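Local structure of deferrochelatase (Vibrio cholerae, 5DE0) at residues 19-24 with 246-251; 127-132 with 176-181. The protein probably acts as a heme-dependent peroxidase of the dye-decolorizing (DyP) type, carrying one heme b in its C-terminal half. All blocks are in the same frame, centred on the assembly; numbering follows the deposited sequence.

Interaction 1. Residues 19-24 with 246-251. With HEM (protoporphyrin IX containing Fe), chain F.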
loop_
_atom_site.group_PDB
_atom_site.type_symbol
_atom_site.label_atom_id
_atom_site.label_comp_id
_atom_site.label_asym_id
_atom_site.label_seq_id
_atom_site.Cartn_x
_atom_site.Cartn_y
_atom_site.Cartn_z
ATOM N N ALA B 19 -8.905 3.113 -1.353
ATOM C CA ALA B 19 -9.832 2.084 -1.806
ATOM C C ALA B 19 -9.197 0.698 -1.843
ATOM O O ALA B 19 -7.985 0.554 -2.008
ATOM C CB ALA B 19 -10.384 2.439 -3.173
ATOM N N LEU B 20 -10.034 -0.322 -1.682
ATOM C CA LEU B 20 -9.599 -1.706 -1.792
ATOM C C LEU B 20 -10.326 -2.408 -2.932
ATOM O O LEU B 20 -11.553 -2.381 -3.008
ATOM C CB LEU B 20 -9.842 -2.457 -0.482
ATOM C CG LEU B 20 -9.682 -3.977 -0.553
ATOM C CD1 LEU B 20 -8.251 -4.350 -0.903
ATOM C CD2 LEU B 20 -10.110 -4.627 0.753
ATOM N N TYR B 21 -9.561 -3.031 -3.821
ATOM C CA TYR B 21 -10.138 -3.799 -4.915
ATOM C C TYR B 21 -9.588 -5.218 -4.902
ATOM O O TYR B 21 -8.431 -5.444 -5.260
ATOM C CB TYR B 21 -9.842 -3.144 -6.262
ATOM C CG TYR B 21 -9.988 -1.640 -6.288
ATOM C CD1 TYR B 21 -11.215 -1.045 -6.552
ATOM C CD2 TYR B 21 -8.891 -0.814 -6.072
ATOM C CE1 TYR B 21 -11.346 0.331 -6.592
ATOM C CE2 TYR B 21 -9.012 0.561 -6.111
ATOM C CZ TYR B 21 -10.240 1.129 -6.373
ATOM O OH TYR B 21 -10.364 2.500 -6.409
ATOM N N THR B 22 -10.421 -6.173 -4.502
ATOM C CA THR B 22 -9.974 -7.551 -4.355
ATOM C C THR B 22 -10.678 -8.496 -5.328
ATOM O O THR B 22 -11.908 -8.566 -5.367
ATOM C CB THR B 22 -10.197 -8.050 -2.915
ATOM O OG1 THR B 22 -9.477 -7.213 -2.003
ATOM C CG2 THR B 22 -9.710 -9.483 -2.762
ATOM N N LEU B 23 -9.883 -9.212 -6.116
ATOM C CA LEU B 23 -10.398 -10.254 -6.994
ATOM C C LEU B 23 -10.020 -11.616 -6.424
ATOM O O LEU B 23 -8.849 -11.875 -6.152
ATOM C CB LEU B 23 -9.847 -10.097 -8.414
ATOM C CG LEU B 23 -10.111 -8.767 -9.128
ATOM C CD1 LEU B 23 -9.605 -8.818 -10.563
ATOM C CD2 LEU B 23 -11.586 -8.420 -9.095
ATOM N N LEU B 24 -11.007 -12.487 -6.236
ATOM C CA LEU B 24 -10.734 -13.797 -5.655
ATOM C C LEU B 24 -11.471 -14.923 -6.376
ATOM O O LEU B 24 -12.465 -14.698 -7.067
ATOM C CB LEU B 24 -11.090 -13.802 -4.162
ATOM C CG LEU B 24 -12.531 -13.506 -3.732
ATOM C CD1 LEU B 24 -13.326 -14.791 -3.561
ATOM C CD2 LEU B 24 -12.554 -12.687 -2.448
ATOM N N GLY B 246 0.326 2.214 -11.348
ATOM C CA GLY B 246 -0.532 2.742 -12.387
ATOM C C GLY B 246 -1.932 2.997 -11.874
ATOM O O GLY B 246 -2.117 3.600 -10.815
ATOM N N LEU B 247 -2.923 2.522 -12.618
ATOM C CA LEU B 247 -4.313 2.772 -12.273
ATOM C C LEU B 247 -5.119 1.486 -12.172
ATOM O O LEU B 247 -5.117 0.663 -13.088
ATOM C CB LEU B 247 -4.956 3.702 -13.306
ATOM C CG LEU B 247 -6.417 4.080 -13.058
ATOM C CD1 LEU B 247 -6.539 4.998 -11.852
ATOM C CD2 LEU B 247 -7.022 4.728 -14.298
ATOM N N LEU B 248 -5.802 1.311 -11.046
ATOM C CA LEU B 248 -6.785 0.250 -10.934
ATOM C C LEU B 248 -8.090 0.798 -11.470
ATOM O O LEU B 248 -8.832 1.462 -10.748
ATOM C CB LEU B 248 -6.944 -0.227 -9.488
ATOM C CG LEU B 248 -7.659 -1.565 -9.250
ATOM C CD1 LEU B 248 -9.162 -1.511 -9.515
ATOM C CD2 LEU B 248 -7.022 -2.661 -10.081
ATOM N N PHE B 249 -8.369 0.526 -12.737
ATOM C CA PHE B 249 -9.594 1.022 -13.333
ATOM C C PHE B 249 -10.779 0.155 -12.920
ATOM O O PHE B 249 -10.725 -1.071 -12.996
ATOM C CB PHE B 249 -9.487 1.076 -14.858
ATOM C CG PHE B 249 -10.716 1.620 -15.519
ATOM C CD1 PHE B 249 -10.865 2.984 -15.710
ATOM C CD2 PHE B 249 -11.735 0.773 -15.929
ATOM C CE1 PHE B 249 -11.998 3.493 -16.306
ATOM C CE2 PHE B 249 -12.873 1.278 -16.526
ATOM C CZ PHE B 249 -13.004 2.638 -16.713
ATOM N N ILE B 250 -11.845 0.811 -12.478
ATOM C CA ILE B 250 -13.093 0.135 -12.159
ATOM C C ILE B 250 -14.251 1.077 -12.460
ATOM O O ILE B 250 -14.167 2.280 -12.206
ATOM C CB ILE B 250 -13.138 -0.328 -10.683
ATOM C CG1 ILE B 250 -14.479 -0.993 -10.357
ATOM C CG2 ILE B 250 -12.871 0.834 -9.741
ATOM C CD1 ILE B 250 -14.576 -1.522 -8.935
ATOM N N ALA B 251 -15.323 0.536 -13.027
ATOM C CA ALA B 251 -16.469 1.352 -13.401
ATOM C C ALA B 251 -17.783 0.614 -13.177
ATOM O O ALA B 251 -17.851 -0.610 -13.299
ATOM C CB ALA B 251 -16.354 1.792 -14.856
HETATM C CHA HEM F . -11.908 10.119 -19.038
HETATM C CHB HEM F . -13.492 5.563 -19.543
HETATM C CHC HEM F . -8.988 3.872 -18.823
HETATM C CHD HEM F . -7.625 8.326 -17.473
HETATM C C1A HEM F . -12.732 9.034 -19.242
HETATM C C2A HEM F . -14.155 9.077 -19.513
HETATM C C3A HEM F . -14.590 7.820 -19.650
HETATM C C4A HEM F . -13.459 6.936 -19.471
HETATM C CMA HEM F . -16.037 7.369 -19.947
HETATM C CAA HEM F . -15.010 10.359 -19.626
HETATM C CBA HEM F . -15.279 10.639 -21.103
HETATM C CGA HEM F . -15.968 11.967 -21.258
HETATM O O1A HEM F . -15.272 13.012 -21.193
HETATM O O2A HEM F . -17.210 11.974 -21.449
HETATM C C1B HEM F . -12.403 4.724 -19.478
HETATM C C2B HEM F . -12.405 3.320 -19.823
HETATM C C3B HEM F . -11.179 2.837 -19.627
HETATM C C4B HEM F . -10.331 3.925 -19.152
HETATM C CMB HEM F . -13.621 2.507 -20.321
HETATM C CAB HEM F . -10.807 1.361 -19.892
HETATM C CBB HEM F . -9.593 0.874 -19.642
HETATM C C1C HEM F . -8.223 4.923 -18.359
HETATM C C2C HEM F . -6.837 4.858 -17.930
HETATM C C3C HEM F . -6.467 6.097 -17.554
HETATM C C4C HEM F . -7.604 6.975 -17.743
HETATM C CMC HEM F . -5.996 3.560 -17.922
HETATM C CAC HEM F . -5.110 6.621 -17.017
HETATM C CBC HEM F . -3.991 5.897 -16.931
HETATM C C1D HEM F . -8.583 9.235 -17.872
HETATM C C2D HEM F . -8.398 10.666 -17.943
HETATM C C3D HEM F . -9.739 11.229 -18.430
HETATM C C4D HEM F . -10.599 10.080 -18.606
HETATM C CMD HEM F . -7.123 11.467 -17.601
HETATM C CAD HEM F . -10.087 12.709 -18.685
HETATM C CBD HEM F . -10.585 13.372 -17.405
HETATM C CGD HEM F . -11.882 12.742 -16.971
HETATM O O1D HEM F . -11.850 11.863 -16.072
HETATM O O2D HEM F . -12.951 13.118 -17.519
HETATM N NA HEM F . -12.342 7.710 -19.224
HETATM N NB HEM F . -11.123 5.060 -19.075
HETATM N NC HEM F . -8.654 6.230 -18.233
HETATM N ND HEM F . -9.883 8.934 -18.268
HETATM FE FE HEM F . -10.466 7.010 -18.778
#
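With CG anti to its carbonyl carbon (chi1 -42°), Tyr-21 sends its ring from strand 18-26 toward strand 247-253, where Leu-248, its CG anti to the backbone N (chi1 -165°), extends its branch to meet the ring. The leucine lays one methyl over a face of the ring: CD1 lies 3.6 Å from the ring centroid, a CH-pi contact 21° off the normal. It is shifted toward the CB side, so that Tyr-21 CG is the ring atom closest to Leu-248 CD1, at 3.3 Å. The two side chains lie alongside each other, running in opposite senses. Farther along the ring, Ile-250 brings its CG2 methyl obliquely to Tyr-21 CE1, 3.5 Å away. Each strand belongs to the four-stranded antiparallel sheet of one of the two ferredoxin-like halves of the DyP fold, N-terminal for 18-26 and C-terminal for 247-253, and these buried side chains meet between the two sheets. The Tyr-21 hydroxyl is hydrogen-bonded to the backbone O of His-234, on the strand beside 247-253, and the ring also meets the nearly parallel ring of His-101. On strand 247-253 the alternation of side chains turns Phe-249 away from Tyr-21 and onto the heme. Its ring covers pyrrole B, with Phe-249 CZ 3.2 Å from HEM C2B, while Leu-247 CD2 rests 3.6 Å from HEM C3C.

Interaction 2. Residues 127-132 with 176-181; sequences IVDETY and VQRFVH. With HEM (protoporphyrin IX containing Fe), chain F.
Arg-178 reaches from strand 172-181 to Asp-129 and Thr-131 on strand 125-134, and these three residues account for all the surface buried between the two segments. The arginine chain leaves with CG anti to the backbone N and bends at chi3 (74°), which turns the guanidinium aside and presents its NE to the carboxylate. Arg-178 NE donates to Asp-129 OD2 at 2.8 Å, with an N-H...O angle of 162°, in a salt bridge carried by a single short bond. The oxygen accepts through its syn lone pair and lies close to the guanidinium plane, yet the two flat groups are turned 73° apart, so the two-pronged pairing of a coplanar carboxylate and guanidinium does not form. Thr-131, two residues on along the same face of its strand, brings OG1 to 3.4 Å from Arg-178 CD, touching the aliphatic part of the arginine just before the charged group. A classic beta bulge at Val-128 and Asp-129, both set against Leu-23, interrupts strand 125-134 where the acidic residue emerges; within this chain the strand is outermost in the N-terminal of the two ferredoxin-like sheets, and Arg-178 reaches across from the C-terminal one. Asp-244 takes a second salt bridge from Arg-178 NH1, which also bonds to Tyr-238 OH, so the guanidinium is gripped at two of its nitrogens and its charge is probably shared between two carboxylates. On the other face of strand 125-134, Tyr-132 OH donates to Glu-130 OE2 at 2.7 Å, and Glu-130 OE2 and OE1 are hydrogen-bonded to Val-241 N and Ser-242 OG of the second subunit. Strand 172-181 turns its opposite face to the heme: Phe-179 lays its ring over methyl CMC, Gln-177 OE1 nears vinyl carbon CBB, and His-181 NE2, hydrogen-bonded to Asp-141, nears CBC.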
loop_
_atom_site.group_PDB
_atom_site.type_symbol
_atom_site.label_atom_id
_atom_site.label_comp_id
_atom_site.label_asym_id
_atom_site.label_seq_id
_atom_site.Cartn_x
_atom_site.Cartn_y
_atom_site.Cartn_z
ATOM N N ILE B 127 -7.047 -15.555 -3.437
ATOM C CA ILE B 127 -7.087 -14.163 -3.867
ATOM C C ILE B 127 -6.216 -13.956 -5.103
ATOM O O ILE B 127 -4.989 -13.966 -5.017
ATOM C CB ILE B 127 -6.626 -13.213 -2.743
ATOM C CG1 ILE B 127 -7.508 -13.386 -1.502
ATOM C CG2 ILE B 127 -6.638 -11.767 -3.222
ATOM C CD1 ILE B 127 -7.138 -12.471 -0.354
ATOM N N VAL B 128 -6.859 -13.778 -6.253
ATOM C CA VAL B 128 -6.154 -13.634 -7.522
ATOM C C VAL B 128 -5.420 -12.299 -7.605
ATOM O O VAL B 128 -4.306 -12.219 -8.124
ATOM C CB VAL B 128 -7.125 -13.757 -8.714
ATOM C CG1 VAL B 128 -6.373 -13.662 -10.033
ATOM C CG2 VAL B 128 -7.895 -15.063 -8.630
ATOM N N ASP B 129 -6.052 -11.250 -7.092
ATOM C CA ASP B 129 -5.445 -9.927 -7.083
ATOM C C ASP B 129 -5.968 -9.114 -5.903
ATOM O O ASP B 129 -7.142 -9.198 -5.546
ATOM C CB ASP B 129 -5.724 -9.196 -8.398
ATOM C CG ASP B 129 -4.633 -8.200 -8.758
ATOM O OD1 ASP B 129 -3.713 -7.996 -7.936
ATOM O OD2 ASP B 129 -4.698 -7.613 -9.861
ATOM N N GLU B 130 -5.082 -8.331 -5.296
ATOM C CA GLU B 130 -5.434 -7.497 -4.155
ATOM C C GLU B 130 -4.760 -6.140 -4.299
ATOM O O GLU B 130 -3.556 -6.008 -4.080
ATOM C CB GLU B 130 -5.022 -8.173 -2.843
ATOM C CG GLU B 130 -5.320 -7.362 -1.589
ATOM C CD GLU B 130 -4.900 -8.081 -0.318
ATOM O OE1 GLU B 130 -4.511 -9.264 -0.407
ATOM O OE2 GLU B 130 -4.958 -7.465 0.768
ATOM N N THR B 131 -5.538 -5.133 -4.679
ATOM C CA THR B 131 -4.976 -3.822 -4.975
ATOM C C THR B 131 -5.500 -2.744 -4.038
ATOM O O THR B 131 -6.710 -2.544 -3.917
ATOM C CB THR B 131 -5.273 -3.401 -6.427
ATOM O OG1 THR B 131 -4.931 -4.469 -7.316
ATOM C CG2 THR B 131 -4.474 -2.162 -6.796
ATOM N N TYR B 132 -4.577 -2.051 -3.377
ATOM C CA TYR B 132 -4.924 -0.927 -2.519
ATOM C C TYR B 132 -4.696 0.388 -3.252
ATOM O O TYR B 132 -3.554 0.781 -3.501
ATOM C CB TYR B 132 -4.109 -0.963 -1.226
ATOM C CG TYR B 132 -4.482 -2.102 -0.301
ATOM C CD1 TYR B 132 -3.860 -3.340 -0.405
ATOM C CD2 TYR B 132 -5.458 -1.939 0.673
ATOM C CE1 TYR B 132 -4.197 -4.382 0.435
ATOM C CE2 TYR B 132 -5.803 -2.977 1.519
ATOM C CZ TYR B 132 -5.168 -4.197 1.394
ATOM O OH TYR B 132 -5.508 -5.233 2.232
ATOM N N VAL B 176 -13.425 -4.181 -14.244
ATOM C CA VAL B 176 -12.171 -3.782 -13.621
ATOM C C VAL B 176 -10.983 -4.188 -14.492
ATOM O O VAL B 176 -10.978 -5.253 -15.111
ATOM C CB VAL B 176 -12.022 -4.372 -12.179
ATOM C CG1 VAL B 176 -13.184 -5.280 -11.833
ATOM C CG2 VAL B 176 -10.691 -5.094 -11.994
ATOM N N GLN B 177 -9.994 -3.304 -14.560
ATOM C CA GLN B 177 -8.744 -3.568 -15.261
ATOM C C GLN B 177 -7.590 -2.926 -14.505
ATOM O O GLN B 177 -7.555 -1.706 -14.346
ATOM C CB GLN B 177 -8.781 -3.024 -16.689
ATOM C CG GLN B 177 -9.506 -3.882 -17.707
ATOM C CD GLN B 177 -9.550 -3.218 -19.074
ATOM O OE1 GLN B 177 -10.063 -2.109 -19.218
ATOM N NE2 GLN B 177 -8.993 -3.886 -20.081
ATOM N N ARG B 178 -6.650 -3.738 -14.034
ATOM C CA ARG B 178 -5.462 -3.192 -13.393
ATOM C C ARG B 178 -4.433 -2.812 -14.445
ATOM O O ARG B 178 -3.930 -3.668 -15.173
ATOM C CB ARG B 178 -4.855 -4.184 -12.398
ATOM C CG ARG B 178 -3.679 -3.602 -11.637
ATOM C CD ARG B 178 -3.429 -4.313 -10.317
ATOM N NE ARG B 178 -2.825 -5.629 -10.490
ATOM C CZ ARG B 178 -1.533 -5.830 -10.723
ATOM N NH1 ARG B 178 -0.707 -4.798 -10.825
ATOM N NH2 ARG B 178 -1.066 -7.064 -10.863
ATOM N N PHE B 179 -4.126 -1.522 -14.524
ATOM C CA PHE B 179 -3.164 -1.036 -15.502
ATOM C C PHE B 179 -1.783 -0.816 -14.895
ATOM O O PHE B 179 -1.656 -0.333 -13.769
ATOM C CB PHE B 179 -3.667 0.260 -16.141
ATOM C CG PHE B 179 -4.691 0.042 -17.210
ATOM C CD1 PHE B 179 -6.041 0.037 -16.905
ATOM C CD2 PHE B 179 -4.303 -0.163 -18.523
ATOM C CE1 PHE B 179 -6.982 -0.167 -17.890
ATOM C CE2 PHE B 179 -5.239 -0.368 -19.512
ATOM C CZ PHE B 179 -6.580 -0.370 -19.197
ATOM N N VAL B 180 -0.754 -1.184 -15.650
ATOM C CA VAL B 180 0.625 -0.935 -15.250
ATOM C C VAL B 180 1.229 0.124 -16.165
ATOM O O VAL B 180 1.240 -0.033 -17.387
ATOM C CB VAL B 180 1.476 -2.215 -15.300
ATOM C CG1 VAL B 180 2.898 -1.926 -14.839
ATOM C CG2 VAL B 180 0.847 -3.303 -14.446
ATOM N N HIS B 181 1.727 1.203 -15.568
ATOM C CA HIS B 181 2.195 2.356 -16.329
ATOM C C HIS B 181 3.676 2.282 -16.693
ATOM O O HIS B 181 4.491 1.747 -15.943
ATOM C CB HIS B 181 1.930 3.646 -15.547
ATOM C CG HIS B 181 0.487 4.038 -15.497
ATOM N ND1 HIS B 181 -0.512 3.274 -16.060
ATOM C CD2 HIS B 181 -0.126 5.117 -14.955
ATOM C CE1 HIS B 181 -1.677 3.864 -15.865
ATOM N NE2 HIS B 181 -1.471 4.984 -15.196
HETATM C CHA HEM F . -11.908 10.119 -19.038
HETATM C CHB HEM F . -13.492 5.563 -19.543
HETATM C CHC HEM F . -8.988 3.872 -18.823
HETATM C CHD HEM F . -7.625 8.326 -17.473
HETATM C C1A HEM F . -12.732 9.034 -19.242
HETATM C C2A HEM F . -14.155 9.077 -19.513
HETATM C C3A HEM F . -14.590 7.820 -19.650
HETATM C C4A HEM F . -13.459 6.936 -19.471
HETATM C CMA HEM F . -16.037 7.369 -19.947
HETATM C CAA HEM F . -15.010 10.359 -19.626
HETATM C CBA HEM F . -15.279 10.639 -21.103
HETATM C CGA HEM F . -15.968 11.967 -21.258
HETATM O O1A HEM F . -15.272 13.012 -21.193
HETATM O O2A HEM F . -17.210 11.974 -21.449
HETATM C C1B HEM F . -12.403 4.724 -19.478
HETATM C C2B HEM F . -12.405 3.320 -19.823
HETATM C C3B HEM F . -11.179 2.837 -19.627
HETATM C C4B HEM F . -10.331 3.925 -19.152
HETATM C CMB HEM F . -13.621 2.507 -20.321
HETATM C CAB HEM F . -10.807 1.361 -19.892
HETATM C CBB HEM F . -9.593 0.874 -19.642
HETATM C C1C HEM F . -8.223 4.923 -18.359
HETATM C C2C HEM F . -6.837 4.858 -17.930
HETATM C C3C HEM F . -6.467 6.097 -17.554
HETATM C C4C HEM F . -7.604 6.975 -17.743
HETATM C CMC HEM F . -5.996 3.560 -17.922
HETATM C CAC HEM F . -5.110 6.621 -17.017
HETATM C CBC HEM F . -3.991 5.897 -16.931
HETATM C C1D HEM F . -8.583 9.235 -17.872
HETATM C C2D HEM F . -8.398 10.666 -17.943
HETATM C C3D HEM F . -9.739 11.229 -18.430
HETATM C C4D HEM F . -10.599 10.080 -18.606
HETATM C CMD HEM F . -7.123 11.467 -17.601
HETATM C CAD HEM F . -10.087 12.709 -18.685
HETATM C CBD HEM F . -10.585 13.372 -17.405
HETATM C CGD HEM F . -11.882 12.742 -16.971
HETATM O O1D HEM F . -11.850 11.863 -16.072
HETATM O O2D HEM F . -12.951 13.118 -17.519
HETATM N NA HEM F . -12.342 7.710 -19.224
HETATM N NB HEM F . -11.123 5.060 -19.075
HETATM N NC HEM F . -8.654 6.230 -18.233
HETATM N ND HEM F . -9.883 8.934 -18.268
HETATM FE FE HEM F . -10.466 7.010 -18.778
#

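How the interactions relate
The centres of the two contacts lie about 5 Å apart, and both join the same pair of antiparallel sheets. Strands 18-26 and 125-134 are neighbours in the N-terminal sheet, 172-181 and 247-253 in the C-terminal one. Along the chain the order is 19-24, 127-132, 176-181, 246-251, which nests interaction 2 inside the loop closed by interaction 1. Probable backbone hydrogen bonds tie them side by side, Leu-23 N to Asp-129 O and Phe-179 N to Leu-247 O, and Leu-248 packs on Arg-178. Strands 172-181 and 247-253 thus face the N-terminal sheet on one side and line part of the heme pocket on the other.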